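Local atomic coordinates of 11S globulin subunit beta (Cucurbita maxima, PDB entry 2E9Q), a protein that serves as a seed storage protein of pumpkin, a nutrient reservoir built from paired cupin domains and assembled into hexamers. Residues 74-79 against 240-245; 93-98 against 146-151; 356-361 against 381-386. All coordinates share one frame; numbering follows the deposited sequence. Where two conformers were deposited one is given.

Contact 1. Residues 74-79 against 240-245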
loop_
_atom_site.group_PDB
_atom_site.type_symbol
_atom_site.label_atom_id
_atom_site.label_comp_id
_atom_site.label_asym_id
_atom_site.label_seq_id
_atom_site.Cartn_x
_atom_site.Cartn_y
_atom_site.Cartn_z
ATOM N N GLY A 74 -34.293 -19.962 0.775
ATOM C CA GLY A 74 -32.986 -20.181 0.184
ATOM C C GLY A 74 -31.828 -19.896 1.121
ATOM O O GLY A 74 -31.851 -18.930 1.880
ATOM N N LEU A 75 -30.807 -20.742 1.062
ATOM C CA LEU A 75 -29.631 -20.579 1.897
ATOM C C LEU A 75 -28.334 -20.511 1.076
ATOM O O LEU A 75 -27.949 -21.479 0.427
ATOM C CB LEU A 75 -29.533 -21.741 2.892
ATOM C CG LEU A 75 -28.235 -21.828 3.711
ATOM C CD1 LEU A 75 -28.194 -20.703 4.748
ATOM C CD2 LEU A 75 -28.135 -23.197 4.390
ATOM N N LEU A 76 -27.676 -19.357 1.092
ATOM C CA LEU A 76 -26.408 -19.206 0.395
ATOM C C LEU A 76 -25.415 -19.840 1.346
ATOM O O LEU A 76 -25.237 -19.373 2.468
ATOM C CB LEU A 76 -26.074 -17.728 0.191
ATOM C CG LEU A 76 -24.669 -17.375 -0.325
ATOM C CD1 LEU A 76 -24.378 -18.071 -1.655
ATOM C CD2 LEU A 76 -24.575 -15.853 -0.472
ATOM N N LEU A 77 -24.793 -20.924 0.915
ATOM C CA LEU A 77 -23.849 -21.623 1.763
ATOM C C LEU A 77 -22.695 -20.726 2.180
ATOM O O LEU A 77 -22.311 -19.808 1.448
ATOM C CB LEU A 77 -23.328 -22.860 1.039
ATOM C CG LEU A 77 -24.458 -23.725 0.462
ATOM C CD1 LEU A 77 -23.876 -24.941 -0.225
ATOM C CD2 LEU A 77 -25.397 -24.146 1.585
ATOM N N PRO A 78 -22.122 -20.985 3.372
ATOM C CA PRO A 78 -21.004 -20.196 3.898
ATOM C C PRO A 78 -19.676 -20.374 3.186
ATOM O O PRO A 78 -19.279 -21.482 2.834
ATOM C CB PRO A 78 -20.915 -20.642 5.356
ATOM C CG PRO A 78 -21.308 -22.072 5.281
ATOM C CD PRO A 78 -22.501 -22.044 4.324
ATOM N N GLY A 79 -18.992 -19.260 2.992
ATOM C CA GLY A 79 -17.691 -19.287 2.370
ATOM C C GLY A 79 -16.976 -17.998 2.717
ATOM O O GLY A 79 -17.589 -17.075 3.266
ATOM N N ASP A 240 -25.340 -26.665 -5.979
ATOM C CA ASP A 240 -24.492 -25.492 -6.158
ATOM C C ASP A 240 -24.449 -24.667 -4.856
ATOM O O ASP A 240 -24.574 -25.229 -3.771
ATOM C CB ASP A 240 -24.954 -24.637 -7.334
ATOM C CG ASP A 240 -23.844 -23.730 -7.858
ATOM O OD1 ASP A 240 -23.888 -22.505 -7.609
ATOM O OD2 ASP A 240 -22.912 -24.252 -8.509
ATOM N N ARG A 241 -24.313 -23.350 -4.955
ATOM C CA ARG A 241 -24.172 -22.502 -3.770
ATOM C C ARG A 241 -25.397 -21.988 -2.994
ATOM O O ARG A 241 -25.258 -21.550 -1.844
ATOM C CB ARG A 241 -23.286 -21.310 -4.132
ATOM C CG ARG A 241 -24.022 -20.140 -4.753
ATOM C CD ARG A 241 -23.062 -19.306 -5.595
ATOM N NE ARG A 241 -22.603 -20.073 -6.748
ATOM C CZ ARG A 241 -21.330 -20.234 -7.088
ATOM N NH1 ARG A 241 -20.381 -19.670 -6.355
ATOM N NH2 ARG A 241 -21.006 -20.974 -8.151
ATOM N N ILE A 242 -26.579 -22.005 -3.609
ATOM C CA ILE A 242 -27.781 -21.540 -2.925
ATOM C C ILE A 242 -28.708 -22.749 -2.767
ATOM O O ILE A 242 -29.237 -23.265 -3.752
ATOM C CB ILE A 242 -28.478 -20.425 -3.733
ATOM C CG1 ILE A 242 -27.486 -19.291 -4.028
ATOM C CG2 ILE A 242 -29.664 -19.876 -2.957
ATOM C CD1 ILE A 242 -28.044 -18.196 -4.924
ATOM N N VAL A 243 -28.899 -23.206 -1.530
ATOM C CA VAL A 243 -29.718 -24.389 -1.284
ATOM C C VAL A 243 -31.080 -24.193 -0.603
ATOM O O VAL A 243 -31.328 -23.203 0.084
ATOM C CB VAL A 243 -28.924 -25.418 -0.466
ATOM C CG1 VAL A 243 -27.588 -25.697 -1.143
ATOM C CG2 VAL A 243 -28.700 -24.898 0.949
ATOM N N GLN A 244 -31.965 -25.161 -0.814
ATOM C CA GLN A 244 -33.294 -25.130 -0.217
ATOM C C GLN A 244 -33.152 -25.694 1.191
ATOM O O GLN A 244 -32.609 -26.784 1.370
ATOM C CB GLN A 244 -34.252 -26.014 -1.021
ATOM C CG GLN A 244 -35.725 -25.797 -0.708
ATOM C CD GLN A 244 -36.285 -24.575 -1.414
ATOM O OE1 GLN A 244 -37.451 -24.210 -1.235
ATOM N NE2 GLN A 244 -35.453 -23.938 -2.235
ATOM N N VAL A 245 -33.608 -24.953 2.193
ATOM C CA VAL A 245 -33.519 -25.445 3.565
ATOM C C VAL A 245 -34.671 -26.422 3.783
ATOM O O VAL A 245 -35.818 -26.142 3.427
ATOM C CB VAL A 245 -33.625 -24.307 4.602
ATOM C CG1 VAL A 245 -32.556 -23.262 4.335
ATOM C CG2 VAL A 245 -34.997 -23.689 4.559
#

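Contact 2. Residues 93-98 against 146-151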
loop_
_atom_site.group_PDB
_atom_site.type_symbol
_atom_site.label_atom_id
_atom_site.label_comp_id
_atom_site.label_asym_id
_atom_site.label_seq_id
_atom_site.Cartn_x
_atom_site.Cartn_y
_atom_site.Cartn_z
ATOM N N PHE A 93 -35.567 -9.678 2.745
ATOM C CA PHE A 93 -34.958 -9.630 4.064
ATOM C C PHE A 93 -34.665 -11.021 4.588
ATOM O O PHE A 93 -35.296 -11.997 4.184
ATOM C CB PHE A 93 -35.825 -8.850 5.068
ATOM C CG PHE A 93 -37.240 -9.346 5.199
ATOM C CD1 PHE A 93 -38.222 -8.940 4.299
ATOM C CD2 PHE A 93 -37.601 -10.176 6.256
ATOM C CE1 PHE A 93 -39.548 -9.346 4.449
ATOM C CE2 PHE A 93 -38.928 -10.594 6.422
ATOM C CZ PHE A 93 -39.907 -10.177 5.516
ATOM N N GLY A 94 -33.681 -11.113 5.469
ATOM C CA GLY A 94 -33.321 -12.401 6.006
ATOM C C GLY A 94 -32.338 -12.302 7.152
ATOM O O GLY A 94 -32.212 -11.256 7.792
ATOM N N ILE A 95 -31.643 -13.404 7.403
ATOM C CA ILE A 95 -30.676 -13.467 8.477
ATOM C C ILE A 95 -29.328 -13.926 7.950
ATOM O O ILE A 95 -29.252 -14.674 6.971
ATOM C CB ILE A 95 -31.168 -14.415 9.594
ATOM C CG1 ILE A 95 -31.364 -15.825 9.047
ATOM C CG2 ILE A 95 -32.506 -13.909 10.132
ATOM C CD1 ILE A 95 -31.936 -16.812 10.065
ATOM N N ARG A 96 -28.270 -13.456 8.605
ATOM C CA ARG A 96 -26.910 -13.787 8.218
ATOM C C ARG A 96 -26.114 -14.236 9.436
ATOM O O ARG A 96 -26.471 -13.938 10.583
ATOM C CB ARG A 96 -26.236 -12.556 7.610
ATOM C CG ARG A 96 -26.061 -11.414 8.610
ATOM C CD ARG A 96 -25.613 -10.084 7.990
ATOM N NE ARG A 96 -24.354 -10.190 7.264
ATOM C CZ ARG A 96 -23.364 -9.301 7.327
ATOM N NH1 ARG A 96 -23.465 -8.230 8.094
ATOM N NH2 ARG A 96 -22.276 -9.472 6.589
ATOM N N GLY A 97 -25.028 -14.947 9.172
ATOM C CA GLY A 97 -24.152 -15.399 10.228
ATOM C C GLY A 97 -22.740 -15.069 9.780
ATOM O O GLY A 97 -22.289 -15.556 8.739
ATOM N N ILE A 98 -22.044 -14.232 10.536
ATOM C CA ILE A 98 -20.688 -13.867 10.174
ATOM C C ILE A 98 -19.764 -13.904 11.382
ATOM O O ILE A 98 -19.756 -12.997 12.214
ATOM C CB ILE A 98 -20.647 -12.474 9.497
ATOM C CG1 ILE A 98 -19.201 -12.086 9.201
ATOM C CG2 ILE A 98 -21.346 -11.442 10.359
ATOM C CD1 ILE A 98 -19.061 -10.837 8.341
ATOM N N TRP A 146 -22.868 -16.582 5.671
ATOM C CA TRP A 146 -23.944 -17.290 4.994
ATOM C C TRP A 146 -25.194 -16.434 5.128
ATOM O O TRP A 146 -25.350 -15.694 6.103
ATOM C CB TRP A 146 -24.175 -18.670 5.619
ATOM C CG TRP A 146 -24.433 -18.641 7.100
ATOM C CD1 TRP A 146 -23.517 -18.835 8.095
ATOM C CD2 TRP A 146 -25.691 -18.402 7.756
ATOM N NE1 TRP A 146 -24.121 -18.736 9.323
ATOM C CE2 TRP A 146 -25.454 -18.471 9.149
ATOM C CE3 TRP A 146 -26.992 -18.138 7.303
ATOM C CZ2 TRP A 146 -26.474 -18.285 10.099
ATOM C CZ3 TRP A 146 -28.014 -17.950 8.254
ATOM C CH2 TRP A 146 -27.741 -18.028 9.637
ATOM N N MET A 147 -26.071 -16.505 4.139
ATOM C CA MET A 147 -27.288 -15.724 4.183
ATOM C C MET A 147 -28.493 -16.578 3.851
ATOM O O MET A 147 -28.418 -17.488 3.016
ATOM C CB MET A 147 -27.185 -14.539 3.226
ATOM C CG MET A 147 -26.131 -13.528 3.656
ATOM S SD MET A 147 -25.925 -12.165 2.517
ATOM C CE MET A 147 -24.568 -12.778 1.523
ATOM N N TYR A 148 -29.594 -16.286 4.538
ATOM C CA TYR A 148 -30.836 -17.010 4.378
ATOM C C TYR A 148 -31.975 -16.042 4.108
ATOM O O TYR A 148 -32.052 -14.973 4.707
ATOM C CB TYR A 148 -31.132 -17.807 5.649
ATOM C CG TYR A 148 -32.518 -18.404 5.693
ATOM C CD1 TYR A 148 -32.806 -19.599 5.035
ATOM C CD2 TYR A 148 -33.550 -17.757 6.369
ATOM C CE1 TYR A 148 -34.095 -20.137 5.052
ATOM C CE2 TYR A 148 -34.843 -18.282 6.390
ATOM C CZ TYR A 148 -35.104 -19.473 5.730
ATOM O OH TYR A 148 -36.372 -19.994 5.754
ATOM N N ASN A 149 -32.854 -16.423 3.196
ATOM C CA ASN A 149 -34.000 -15.605 2.853
ATOM C C ASN A 149 -35.163 -16.103 3.710
ATOM O O ASN A 149 -35.515 -17.285 3.661
ATOM C CB ASN A 149 -34.329 -15.772 1.366
ATOM C CG ASN A 149 -35.487 -14.904 0.922
ATOM O OD1 ASN A 149 -35.894 -13.979 1.625
ATOM N ND2 ASN A 149 -36.020 -15.191 -0.269
ATOM N N ARG A 150 -35.741 -15.210 4.508
ATOM C CA ARG A 150 -36.865 -15.578 5.364
ATOM C C ARG A 150 -38.122 -14.822 4.946
ATOM O O ARG A 150 -39.132 -14.843 5.643
ATOM C CB ARG A 150 -36.536 -15.301 6.842
ATOM C CG ARG A 150 -36.660 -13.853 7.309
ATOM C CD ARG A 150 -36.297 -13.767 8.803
ATOM N NE ARG A 150 -36.818 -12.582 9.491
ATOM C CZ ARG A 150 -36.329 -11.349 9.369
ATOM N NH1 ARG A 150 -35.293 -11.107 8.578
ATOM N NH2 ARG A 150 -36.880 -10.351 10.050
ATOM N N GLY A 151 -38.050 -14.151 3.799
ATOM C CA GLY A 151 -39.193 -13.405 3.306
ATOM C C GLY A 151 -39.957 -14.176 2.246
ATOM O O GLY A 151 -39.634 -15.326 1.955
#

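Contact 3. Residues 356-361 against 381-386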
loop_
_atom_site.group_PDB
_atom_site.type_symbol
_atom_site.label_atom_id
_atom_site.label_comp_id
_atom_site.label_asym_id
_atom_site.label_seq_id
_atom_site.Cartn_x
_atom_site.Cartn_y
_atom_site.Cartn_z
ATOM N N VAL A 356 -26.027 9.577 -18.544
ATOM C CA VAL A 356 -24.807 9.884 -17.816
ATOM C C VAL A 356 -23.653 10.232 -18.742
ATOM O O VAL A 356 -23.445 9.570 -19.758
ATOM C CB VAL A 356 -24.369 8.689 -16.957
ATOM C CG1 VAL A 356 -23.111 9.046 -16.179
ATOM C CG2 VAL A 356 -25.491 8.288 -16.012
ATOM N N GLN A 357 -22.906 11.270 -18.379
ATOM C CA GLN A 357 -21.744 11.688 -19.140
ATOM C C GLN A 357 -20.546 11.762 -18.208
ATOM O O GLN A 357 -20.647 12.263 -17.080
ATOM C CB GLN A 357 -21.961 13.051 -19.800
ATOM C CG GLN A 357 -23.031 13.068 -20.888
ATOM C CD GLN A 357 -22.864 14.228 -21.858
ATOM O OE1 GLN A 357 -22.608 15.360 -21.456
ATOM N NE2 GLN A 357 -23.012 13.945 -23.146
ATOM N N VAL A 358 -19.415 11.252 -18.684
ATOM C CA VAL A 358 -18.180 11.236 -17.919
ATOM C C VAL A 358 -17.081 11.831 -18.786
ATOM O O VAL A 358 -16.980 11.514 -19.968
ATOM C CB VAL A 358 -17.795 9.792 -17.535
ATOM C CG1 VAL A 358 -16.544 9.800 -16.672
ATOM C CG2 VAL A 358 -18.965 9.106 -16.816
ATOM N N VAL A 359 -16.257 12.690 -18.198
ATOM C CA VAL A 359 -15.189 13.334 -18.939
ATOM C C VAL A 359 -13.851 13.086 -18.276
ATOM O O VAL A 359 -13.755 13.033 -17.045
ATOM C CB VAL A 359 -15.446 14.858 -19.051
ATOM C CG1 VAL A 359 -14.299 15.539 -19.769
ATOM C CG2 VAL A 359 -16.755 15.106 -19.795
ATOM N N ASP A 360 -12.807 12.934 -19.085
ATOM C CA ASP A 360 -11.489 12.672 -18.533
ATOM C C ASP A 360 -10.604 13.902 -18.508
ATOM O O ASP A 360 -11.066 15.015 -18.759
ATOM C CB ASP A 360 -10.812 11.519 -19.286
ATOM C CG ASP A 360 -10.467 11.866 -20.736
ATOM O OD1 ASP A 360 -10.167 10.915 -21.481
ATOM O OD2 ASP A 360 -10.478 13.065 -21.124
ATOM N N ASN A 361 -9.336 13.697 -18.174
ATOM C CA ASN A 361 -8.373 14.786 -18.076
ATOM C C ASN A 361 -8.014 15.420 -19.419
ATOM O O ASN A 361 -7.406 16.496 -19.466
ATOM C CB ASN A 361 -7.108 14.288 -17.373
ATOM C CG ASN A 361 -6.480 13.094 -18.078
ATOM O OD1 ASN A 361 -5.405 13.200 -18.665
ATOM N ND2 ASN A 361 -7.150 11.959 -18.024
ATOM N N GLN A 381 -11.642 7.451 -10.366
ATOM C CA GLN A 381 -11.239 8.523 -9.485
ATOM C C GLN A 381 -10.865 9.751 -10.327
ATOM O O GLN A 381 -10.149 9.635 -11.336
ATOM C CB GLN A 381 -10.024 8.063 -8.666
ATOM C CG GLN A 381 -9.434 9.122 -7.734
ATOM C CD GLN A 381 -8.046 8.748 -7.216
ATOM O OE1 GLN A 381 -7.468 9.466 -6.403
ATOM N NE2 GLN A 381 -7.507 7.626 -7.695
ATOM N N ASN A 382 -11.379 10.906 -9.908
ATOM C CA ASN A 382 -11.131 12.204 -10.545
ATOM C C ASN A 382 -11.843 12.495 -11.861
ATOM O O ASN A 382 -11.797 13.626 -12.344
ATOM C CB ASN A 382 -9.631 12.438 -10.760
ATOM C CG ASN A 382 -8.844 12.372 -9.479
ATOM O OD1 ASN A 382 -9.171 13.037 -8.494
ATOM N ND2 ASN A 382 -7.787 11.566 -9.483
ATOM N N PHE A 383 -12.486 11.498 -12.451
ATOM C CA PHE A 383 -13.190 11.730 -13.707
ATOM C C PHE A 383 -14.476 12.504 -13.396
ATOM O O PHE A 383 -15.207 12.170 -12.459
ATOM C CB PHE A 383 -13.492 10.399 -14.420
ATOM C CG PHE A 383 -12.297 9.808 -15.167
ATOM C CD1 PHE A 383 -12.497 9.039 -16.326
ATOM C CD2 PHE A 383 -10.989 10.029 -14.733
ATOM C CE1 PHE A 383 -11.420 8.505 -17.037
ATOM C CE2 PHE A 383 -9.886 9.496 -15.444
ATOM C CZ PHE A 383 -10.106 8.733 -16.598
ATOM N N VAL A 384 -14.728 13.553 -14.169
ATOM C CA VAL A 384 -15.894 14.400 -13.963
ATOM C C VAL A 384 -17.164 13.744 -14.472
ATOM O O VAL A 384 -17.168 13.105 -15.528
ATOM C CB VAL A 384 -15.684 15.764 -14.631
ATOM C CG1 VAL A 384 -16.832 16.687 -14.303
ATOM C CG2 VAL A 384 -14.360 16.366 -14.142
ATOM N N VAL A 385 -18.248 13.905 -13.723
ATOM C CA VAL A 385 -19.484 13.262 -14.110
ATOM C C VAL A 385 -20.761 14.060 -13.908
ATOM O O VAL A 385 -20.855 14.917 -13.024
ATOM C CB VAL A 385 -19.623 11.895 -13.382
ATOM C CG1 VAL A 385 -19.421 12.077 -11.886
ATOM C CG2 VAL A 385 -20.989 11.283 -13.642
ATOM N N ILE A 386 -21.744 13.762 -14.752
ATOM C CA ILE A 386 -23.046 14.394 -14.691
ATOM C C ILE A 386 -24.084 13.309 -14.892
ATOM O O ILE A 386 -23.937 12.445 -15.758
ATOM C CB ILE A 386 -23.213 15.478 -15.777
ATOM C CG1 ILE A 386 -22.250 16.635 -15.500
ATOM C CG2 ILE A 386 -24.656 15.979 -15.792
ATOM C CD1 ILE A 386 -22.356 17.800 -16.475
#

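Contact 1. Residues 74-79 against 240-245
Leu75 N gives the shortest bond of the contact, to Val243 O at 2.7 Å, and the return bond from Val243 N to Leu75 O closes an antiparallel hydrogen-bonded pair. Two residues on, Leu77 N meets Arg241 O almost head-on, with an N-H...O angle of 168°. Arg241 O also receives the CA of Leu76, a CA-H...O contact of 3.4 Å. The short strand 242-244 thus adds itself to the edge of strand 74-81 in the curled antiparallel sheet of the N-terminal cupin domain, while strand 145-149 pairs with that strand too. On one side of the sheet Leu75 and Val243 run alongside each other, and Leu77 crosses Val243 at about a right angle. Leu77 CD2 presses on Val243 CG2 at 3.4 Å, a tight methyl contact. Met428 and Asn427 of a second subunit pack on Leu77 and Leu75. On the other side Leu76 CD1 rests 3.7 Å from Arg241 CG and farther from Ile242 CG1. Past that methyl the Arg241 chain bends at chi3 (66°), turning NE back to Asp240 OD1 in a 2.9 Å salt bridge, on the same face where Arg241 N donates, while NH1 pairs with Glu187.

Contact 2. Residues 93-98 against 146-151
Phe93 and Arg150 meet with ring and guanidinium planes 80° apart: the ring turns its edge, at CD2, to one face of the guanidinium, and NH1 lies 3.4 Å from that carbon. The ring offers one of its own faces to Gly151, whose CA sits 4.2 Å from the centroid in a CH-pi contact. Gly94 O lies at the edge of the guanidinium, near its plane. An extended chain from CG to NE carries the Arg150 head across the neighbouring strand, its CD passing 4.0 Å from Ile95 CG2. The Trp146 indole lies on backbone: Gly97 N is 3.5 Å above the centre of one face, with the carbonyl carbon of Arg96 toward the rim. Trp146 CG stands between its own N and carbonyl carbon (chi1 55°), which swings the indole over Gly97; having no side chain, that glycine lets the ring lie directly on its backbone. Trp146 NE1 hydrogen-bonds Gln126. Leu420 of a second subunit packs on the same tryptophan. Beside it Ile95 CG1 touches Trp146 CZ3 and, at 3.9 Å, Tyr148 CB, so Ile95 touches both aromatic side chains. Backbone bonds join Ile95 to Tyr148 and Gly97 to Trp146 in both directions, and a fifth, from Arg150 N to Phe93 O, is the straightest of the five, at 160°. At the end of the strand, Asn149 OD1 accepts from Gly151 N at 3.1 Å, an Asx turn that brings Gly151 beneath the Phe93 ring, while Asn149 ND2 hydrogen-bonds Ser153 O. Strand 93-98, flanked also by strand 129-132, and strand 145-149 are antiparallel neighbours, pairing side by side in the curled sheet as in the jelly-roll beta-barrel of the cupin fold.

Contact 3. Residues 356-361 against 381-386
Four backbone bonds tie Gln357 to Ile386 and Val359 to Val384 in both directions; the shortest runs from Val359 N to Val384 O at 2.9 Å. Between them Val358 and Val385 form the non-hydrogen-bonded pair, and Val358 CA sends a CA-H...O contact of 3.2 Å to that Val384 O. Strands 353-359 and 384-390 are antiparallel partners in the curled sheet of the C-terminal cupin barrel, and the Val385 side chain lies about 4 Å from that of Lys387, a residue assigned to a magnesium site. Apolar contacts follow on one side. Val356 CG1 meets Val385 CG2 at 4.0 Å. Val358 CG1, anti to its own backbone nitrogen (chi1 -177°), reaches 3.8 Å from Phe383 CB and lies at the edge of the ring. The aromatic contact comes where the strand ends: Asp360 CB sits over one face of Phe383, 4.1 Å from the centroid, a CH-pi contact, while the Asp360 carboxylate turns to Phe362 N and Gln364 N. With an alanine here Asp360 CB would probably lose its CH-pi cover and Val358 CG1 keep little but the beta carbon. On the other side Gln357 NE2 donates to Asp368 OD1, and OE1 accepts from Ala214 N of a third subunit.

How the contacts relate
Contacts 1 and 2 belong to one sheet of the N-terminal cupin domain, where strands 74-81 and 145-149 are neighbours: Leu76 N lies 2.8 Å from Met147 O, a probable hydrogen bond, and contact 2 is nested within the loop closed by contact 1. Contact 3 lies in the C-terminal cupin domain, across the chain's centre, its centre about 39 Å from that of contact 1. All three are largely buried antiparallel pairings, though contact 2 reaches the surface at Phe93 and Arg150. Contact 1 is aliphatic packing, with a salt bridge inside segment 240-245; contact 2 rests on aromatic and guanidinium planes, and contact 3 pairs valines and ends on the Phe383 ring. Other subunits cover parts of each.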